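Local coordinates for isomaltodextranase (Arthrobacter globiformis, PDB 5AWO), which hydrolyses alpha-1,6-glucosidic linkages of dextran-like polysaccharides, releasing successive isomaltose units from the non-reducing chain ends, at residues Pro127-Arg132 / Ile200-Trp205; Gly82-Ser87 / Asn167-Leu172. All coordinates share one frame; numbering follows the deposited sequence.

In the fold
Both contacts lie on the same side of the chain's centre, about 8 Å apart between their own centres, at the C-terminal end of the barrel strands, where the GH27 active site lies. Strands 129-131 and 169-172 join them as neighbours in a two-stranded antiparallel sheet: V130 O lies 2.8 Å from Y170 N, a probable hydrogen bond, and W129 stacks on W171. Contact 1 holds D201, the likely nucleophile. From contact 2, the side chain of I84 comes within about 8 Å of that of D201. An acetate ion binds between the two: its CH3 lies 3.6 Å from F202 CE2 in contact 1, while its OXT accepts the backbone N-H of I84 in contact 2.

Contact 1. Residues Pro127-Arg132 / Ile200-Trp205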
loop_
_atom_site.group_PDB
_atom_site.type_symbol
_atom_site.label_atom_id
_atom_site.label_comp_id
_atom_site.label_asym_id
_atom_site.label_seq_id
_atom_site.Cartn_x
_atom_site.Cartn_y
_atom_site.Cartn_z
ATOM N N PRO A 127 16.243 6.743 -8.562
ATOM C CA PRO A 127 17.520 6.285 -9.140
ATOM C C PRO A 127 17.637 6.500 -10.638
ATOM O O PRO A 127 18.670 6.106 -11.223
ATOM C CB PRO A 127 17.547 4.825 -8.779
ATOM C CG PRO A 127 16.098 4.433 -8.786
ATOM C CD PRO A 127 15.366 5.619 -8.230
ATOM N N LEU A 128 16.640 7.132 -11.262
ATOM C CA LEU A 128 16.783 7.625 -12.621
ATOM C C LEU A 128 17.251 9.072 -12.694
ATOM O O LEU A 128 17.367 9.639 -13.794
ATOM C CB LEU A 128 15.511 7.406 -13.455
ATOM C CG LEU A 128 15.661 6.057 -14.199
ATOM C CD1 LEU A 128 15.449 4.885 -13.279
ATOM C CD2 LEU A 128 14.687 5.975 -15.350
ATOM N N TRP A 129 17.511 9.691 -11.549
ATOM C CA TRP A 129 18.143 10.989 -11.515
ATOM C C TRP A 129 19.641 10.791 -11.658
ATOM O O TRP A 129 20.221 9.907 -10.990
ATOM C CB TRP A 129 17.847 11.783 -10.232
ATOM C CG TRP A 129 16.483 12.417 -10.190
ATOM C CD1 TRP A 129 15.775 12.900 -11.234
ATOM C CD2 TRP A 129 15.691 12.634 -9.028
ATOM N NE1 TRP A 129 14.558 13.411 -10.787
ATOM C CE2 TRP A 129 14.489 13.244 -9.438
ATOM C CE3 TRP A 129 15.886 12.380 -7.669
ATOM C CZ2 TRP A 129 13.487 13.607 -8.537
ATOM C CZ3 TRP A 129 14.877 12.704 -6.776
ATOM C CH2 TRP A 129 13.686 13.314 -7.216
ATOM N N VAL A 130 20.254 11.633 -12.482
ATOM C CA VAL A 130 21.702 11.676 -12.611
ATOM C C VAL A 130 22.134 13.116 -12.370
ATOM O O VAL A 130 21.714 14.024 -13.122
ATOM C CB VAL A 130 22.132 11.206 -14.021
ATOM C CG1 VAL A 130 23.638 11.066 -14.078
ATOM C CG2 VAL A 130 21.460 9.894 -14.411
ATOM N N HIS A 131 22.947 13.362 -11.361
ATOM C CA HIS A 131 23.274 14.747 -11.037
ATOM C C HIS A 131 24.194 15.359 -12.086
ATOM O O HIS A 131 25.155 14.723 -12.514
ATOM C CB HIS A 131 23.917 14.893 -9.659
ATOM C CG HIS A 131 23.728 16.251 -9.084
ATOM N ND1 HIS A 131 24.394 17.366 -9.553
ATOM C CD2 HIS A 131 22.830 16.712 -8.181
ATOM C CE1 HIS A 131 23.987 18.433 -8.892
ATOM N NE2 HIS A 131 23.021 18.062 -8.065
ATOM N N ARG A 132 23.937 16.605 -12.457
ATOM C CA ARG A 132 24.776 17.305 -13.418
ATOM C C ARG A 132 26.249 17.326 -12.974
ATOM O O ARG A 132 27.145 17.223 -13.814
ATOM C CB ARG A 132 24.258 18.726 -13.627
ATOM C CG ARG A 132 24.949 19.516 -14.702
ATOM C CD ARG A 132 24.229 20.842 -14.848
ATOM N NE ARG A 132 24.842 21.713 -15.841
ATOM C CZ ARG A 132 24.261 22.791 -16.359
ATOM N NH1 ARG A 132 23.041 23.149 -15.979
ATOM N NH2 ARG A 132 24.910 23.527 -17.266
ATOM N N ILE A 200 10.453 6.986 -4.015
ATOM C CA ILE A 200 10.836 7.335 -5.386
ATOM C C ILE A 200 9.742 8.236 -5.970
ATOM O O ILE A 200 8.658 7.759 -6.298
ATOM C CB ILE A 200 10.960 6.075 -6.235
ATOM C CG1 ILE A 200 11.968 5.103 -5.596
ATOM C CG2 ILE A 200 11.329 6.454 -7.653
ATOM C CD1 ILE A 200 12.117 3.803 -6.365
ATOM N N ASP A 201 10.066 9.525 -6.147
ATOM C CA ASP A 201 9.079 10.540 -6.515
ATOM C C ASP A 201 9.265 11.010 -7.955
ATOM O O ASP A 201 10.237 10.646 -8.619
ATOM C CB ASP A 201 9.277 11.720 -5.536
ATOM C CG ASP A 201 8.115 12.731 -5.463
ATOM O OD1 ASP A 201 7.084 12.572 -6.147
ATOM O OD2 ASP A 201 8.311 13.711 -4.685
ATOM N N PHE A 202 8.296 11.798 -8.444
ATOM C CA PHE A 202 8.341 12.404 -9.782
ATOM C C PHE A 202 8.332 11.374 -10.906
ATOM O O PHE A 202 8.759 11.640 -12.035
ATOM C CB PHE A 202 9.512 13.397 -9.883
ATOM C CG PHE A 202 9.288 14.633 -9.042
ATOM C CD1 PHE A 202 8.453 15.639 -9.493
ATOM C CD2 PHE A 202 9.854 14.758 -7.803
ATOM C CE1 PHE A 202 8.208 16.756 -8.731
ATOM C CE2 PHE A 202 9.613 15.877 -7.016
ATOM C CZ PHE A 202 8.781 16.880 -7.484
ATOM N N LEU A 203 7.702 10.246 -10.608
ATOM C CA LEU A 203 7.582 9.178 -11.593
ATOM C C LEU A 203 6.864 9.623 -12.867
ATOM O O LEU A 203 7.307 9.343 -13.983
ATOM C CB LEU A 203 6.864 7.989 -10.957
ATOM C CG LEU A 203 7.710 7.235 -9.947
ATOM C CD1 LEU A 203 6.830 6.297 -9.135
ATOM C CD2 LEU A 203 8.836 6.480 -10.640
ATOM N N SER A 204 5.752 10.316 -12.696
ATOM C CA SER A 204 4.927 10.754 -13.809
ATOM C C SER A 204 5.665 11.765 -14.664
ATOM O O SER A 204 5.525 11.791 -15.893
ATOM C CB SER A 204 3.602 11.325 -13.291
ATOM O OG SER A 204 3.780 12.357 -12.313
ATOM N N TRP A 205 6.489 12.590 -14.024
ATOM C CA TRP A 205 7.295 13.555 -14.780
ATOM C C TRP A 205 8.340 12.864 -15.665
ATOM O O TRP A 205 8.510 13.261 -16.825
ATOM C CB TRP A 205 7.948 14.567 -13.859
ATOM C CG TRP A 205 7.006 15.506 -13.157
ATOM C CD1 TRP A 205 5.680 15.321 -12.900
ATOM C CD2 TRP A 205 7.342 16.802 -12.625
ATOM N NE1 TRP A 205 5.177 16.419 -12.239
ATOM C CE2 TRP A 205 6.169 17.337 -12.051
ATOM C CE3 TRP A 205 8.515 17.563 -12.585
ATOM C CZ2 TRP A 205 6.140 18.597 -11.442
ATOM C CZ3 TRP A 205 8.486 18.821 -11.985
ATOM C CH2 TRP A 205 7.304 19.325 -11.422
#
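W129 and F202 meet at the six-membered end of the indole. CZ2 of W129 is 3.9 Å from CD2 of F202, which lies at the indole edge, close to its plane. Relative to the phenyl plane the approach is oblique. F202 stands at the N-cap position of helix 203-208 with a left-handed backbone (phi 64°). Its CG lies anti to the carbonyl carbon (chi1 -69°), and the phenyl reaches the indole on one side while W205 receives it on the other: CD1 of F202 sits 3.5 Å above the W205 ring plane, over its centre. This end of the contact is the more open one. F202 is partly exposed, and the methyl of a bound acetate, probably from the crystallisation liquor, touches CE2 of F202 and lies 3.6 Å from CH2 of W129, near D201, the likely nucleophile.

Further in, P127 and I200 form the fully buried end, though at longer range. Their side chains cross at about a right angle, and CD of P127 is 4.2 Å from both CG2 and CD1 of I200; both I200 methyls meet the same proline carbon from one side. I233 of helix 223-237 packs on both residues. Between the two ends, the backbone O of D201 approaches CZ2 of W129 only to 4.4 Å and is bonded instead by ND2 of N126; OD2 of D201 bonds Y124 OH.

I200 closes barrel strand 197-200, so D201 follows the fourth strand of the (beta/alpha)8 barrel, the usual GH27 place for the nucleophile. Residues 127-132 follow the neighbouring strand 120-124, backed by helix 179-192 and paired with strand 169-172.

Contact 2. Residues Gly82-Ser87 / Asn167-Leu172; sequences GWIEGS and NQLYWL. With ACT (acetate ion), chain C.
OE1 of E85 takes a 2.6 Å hydrogen bond from water 2, which in turn accepts the backbone N-H of N167 at 2.9 Å. At the other carboxylate oxygen, water 1, 2.8 Å from OE2 of E85, probably makes a similar bridge to L169 N, though it has other acceptors in reach. Two waters thus lie between the carboxylate and backbone N-H groups at and just before the start of strand 169-172. The carbon chain of E85, extended beyond CG, lies across Q168 at about a right angle: its CD is 3.9 Å from CB of Q168, and its CG is equally far from CD1 of L169.

Residues 82-87 belong to the loop after barrel strand 77-79, where I84 to S87 make a type I turn closed by S87 N to I84 O. Facing this turn is the antiparallel pair 129-131/169-172, part of the connection between the third and fourth barrel strands.

On the inner side the contact is apolar and tight. I84 carries CG1 between its backbone N and carbonyl carbon (chi1 52°), which brings CD1 to 3.5 Å from CD1 of L169. Both residues also pack on W129. Beside them, I84 N donates a fairly straight bond (161°) of 2.8 Å to OXT of the acetate ion, whose same oxygen lies 3.4 Å from CD1 of I84.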
loop_
_atom_site.group_PDB
_atom_site.type_symbol
_atom_site.label_atom_id
_atom_site.label_comp_id
_atom_site.label_asym_id
_atom_site.label_seq_id
_atom_site.Cartn_x
_atom_site.Cartn_y
_atom_site.Cartn_z
ATOM N N GLY A 82 12.542 15.540 -0.434
ATOM C CA GLY A 82 13.064 16.251 -1.566
ATOM C C GLY A 82 13.944 17.428 -1.203
ATOM O O GLY A 82 14.626 17.394 -0.184
ATOM N N TRP A 83 13.946 18.438 -2.066
ATOM C CA TRP A 83 14.869 19.552 -1.980
ATOM C C TRP A 83 16.294 18.998 -2.053
ATOM O O TRP A 83 17.138 19.363 -1.240
ATOM C CB TRP A 83 14.629 20.408 -0.721
ATOM C CG TRP A 83 13.299 21.076 -0.796
ATOM C CD1 TRP A 83 13.041 22.328 -1.266
ATOM C CD2 TRP A 83 12.037 20.520 -0.420
ATOM N NE1 TRP A 83 11.689 22.601 -1.203
ATOM C CE2 TRP A 83 11.055 21.504 -0.687
ATOM C CE3 TRP A 83 11.630 19.292 0.105
ATOM C CZ2 TRP A 83 9.693 21.284 -0.465
ATOM C CZ3 TRP A 83 10.250 19.081 0.339
ATOM C CH2 TRP A 83 9.317 20.075 0.060
ATOM N N ILE A 84 16.522 18.115 -3.031
ATOM C CA ILE A 84 17.817 17.428 -3.217
ATOM C C ILE A 84 18.661 17.905 -4.383
ATOM O O ILE A 84 19.720 17.313 -4.666
ATOM C CB ILE A 84 17.709 15.874 -3.170
ATOM C CG1 ILE A 84 16.638 15.292 -4.116
ATOM C CG2 ILE A 84 17.446 15.414 -1.749
ATOM C CD1 ILE A 84 16.804 15.628 -5.575
ATOM N N GLU A 85 18.267 18.976 -5.051
ATOM C CA GLU A 85 19.132 19.480 -6.135
ATOM C C GLU A 85 20.499 19.905 -5.577
ATOM O O GLU A 85 21.521 19.796 -6.286
ATOM C CB GLU A 85 18.431 20.554 -6.977
ATOM C CG GLU A 85 17.386 19.958 -7.912
ATOM C CD GLU A 85 16.860 20.953 -8.947
ATOM O OE1 GLU A 85 17.138 22.155 -8.785
ATOM O OE2 GLU A 85 16.151 20.552 -9.911
ATOM N N GLY A 86 20.545 20.304 -4.318
ATOM C CA GLY A 86 21.783 20.670 -3.634
ATOM C C GLY A 86 22.534 19.506 -3.001
ATOM O O GLY A 86 23.453 19.707 -2.207
ATOM N N SER A 87 22.134 18.276 -3.339
ATOM C CA SER A 87 22.941 17.097 -3.007
ATOM C C SER A 87 23.731 16.710 -4.258
ATOM O O SER A 87 23.244 15.933 -5.076
ATOM C CB SER A 87 22.050 15.952 -2.546
ATOM O OG SER A 87 22.809 14.840 -2.127
ATOM N N ASN A 167 17.725 22.504 -13.953
ATOM C CA ASN A 167 18.963 22.277 -14.683
ATOM C C ASN A 167 20.065 21.637 -13.858
ATOM O O ASN A 167 21.256 21.769 -14.183
ATOM C CB ASN A 167 19.422 23.597 -15.310
ATOM C CG ASN A 167 19.961 24.581 -14.294
ATOM O OD1 ASN A 167 19.846 24.414 -13.079
ATOM N ND2 ASN A 167 20.583 25.642 -14.808
ATOM N N GLN A 168 19.673 20.896 -12.815
ATOM C CA GLN A 168 20.631 20.282 -11.910
ATOM C C GLN A 168 20.612 18.760 -11.931
ATOM O O GLN A 168 21.632 18.133 -11.603
ATOM C CB GLN A 168 20.420 20.779 -10.482
ATOM C CG GLN A 168 20.725 22.281 -10.340
ATOM C CD GLN A 168 22.178 22.612 -10.658
ATOM O OE1 GLN A 168 22.465 23.461 -11.510
ATOM N NE2 GLN A 168 23.093 21.946 -9.988
ATOM N N LEU A 169 19.471 18.156 -12.261
ATOM C CA LEU A 169 19.341 16.715 -12.329
ATOM C C LEU A 169 18.929 16.328 -13.730
ATOM O O LEU A 169 17.970 16.895 -14.285
ATOM C CB LEU A 169 18.240 16.220 -11.356
ATOM C CG LEU A 169 18.448 16.503 -9.867
ATOM C CD1 LEU A 169 17.199 16.227 -9.043
ATOM C CD2 LEU A 169 19.612 15.701 -9.337
ATOM N N TYR A 170 19.654 15.402 -14.358
ATOM C CA TYR A 170 19.191 14.812 -15.586
ATOM C C TYR A 170 18.238 13.675 -15.314
ATOM O O TYR A 170 18.358 13.001 -14.281
ATOM C CB TYR A 170 20.361 14.220 -16.391
ATOM C CG TYR A 170 21.280 15.219 -17.027
ATOM C CD1 TYR A 170 22.392 15.709 -16.354
ATOM C CD2 TYR A 170 21.048 15.669 -18.322
ATOM C CE1 TYR A 170 23.238 16.643 -16.953
ATOM C CE2 TYR A 170 21.892 16.597 -18.920
ATOM C CZ TYR A 170 22.983 17.067 -18.228
ATOM O OH TYR A 170 23.830 17.993 -18.820
ATOM N N TRP A 171 17.336 13.398 -16.244
ATOM C CA TRP A 171 16.705 12.104 -16.286
ATOM C C TRP A 171 17.608 11.150 -17.072
ATOM O O TRP A 171 18.095 11.479 -18.152
ATOM C CB TRP A 171 15.345 12.156 -16.973
ATOM C CG TRP A 171 14.214 12.703 -16.146
ATOM C CD1 TRP A 171 13.383 13.737 -16.485
ATOM C CD2 TRP A 171 13.725 12.193 -14.897
ATOM N NE1 TRP A 171 12.450 13.926 -15.518
ATOM C CE2 TRP A 171 12.622 12.991 -14.531
ATOM C CE3 TRP A 171 14.107 11.150 -14.054
ATOM C CZ2 TRP A 171 11.890 12.775 -13.352
ATOM C CZ3 TRP A 171 13.382 10.930 -12.882
ATOM C CH2 TRP A 171 12.291 11.749 -12.532
ATOM N N LEU A 172 17.830 9.975 -16.510
ATOM C CA LEU A 172 18.586 8.910 -17.158
ATOM C C LEU A 172 17.966 8.497 -18.459
ATOM O O LEU A 172 16.766 8.404 -18.559
ATOM C CB LEU A 172 18.625 7.705 -16.208
ATOM C CG LEU A 172 19.192 6.396 -16.778
ATOM C CD1 LEU A 172 20.667 6.585 -16.992
ATOM C CD2 LEU A 172 18.904 5.243 -15.833
HETATM C C ACT C . 13.777 17.983 -5.969
HETATM O O ACT C . 13.572 18.961 -6.693
HETATM O OXT ACT C . 14.549 18.075 -5.030
HETATM C CH3 ACT C . 13.026 16.717 -6.220
HETATM O O HOH W 1 16.884 19.620 -12.431
HETATM O O HOH W 2 17.533 23.174 -11.101
#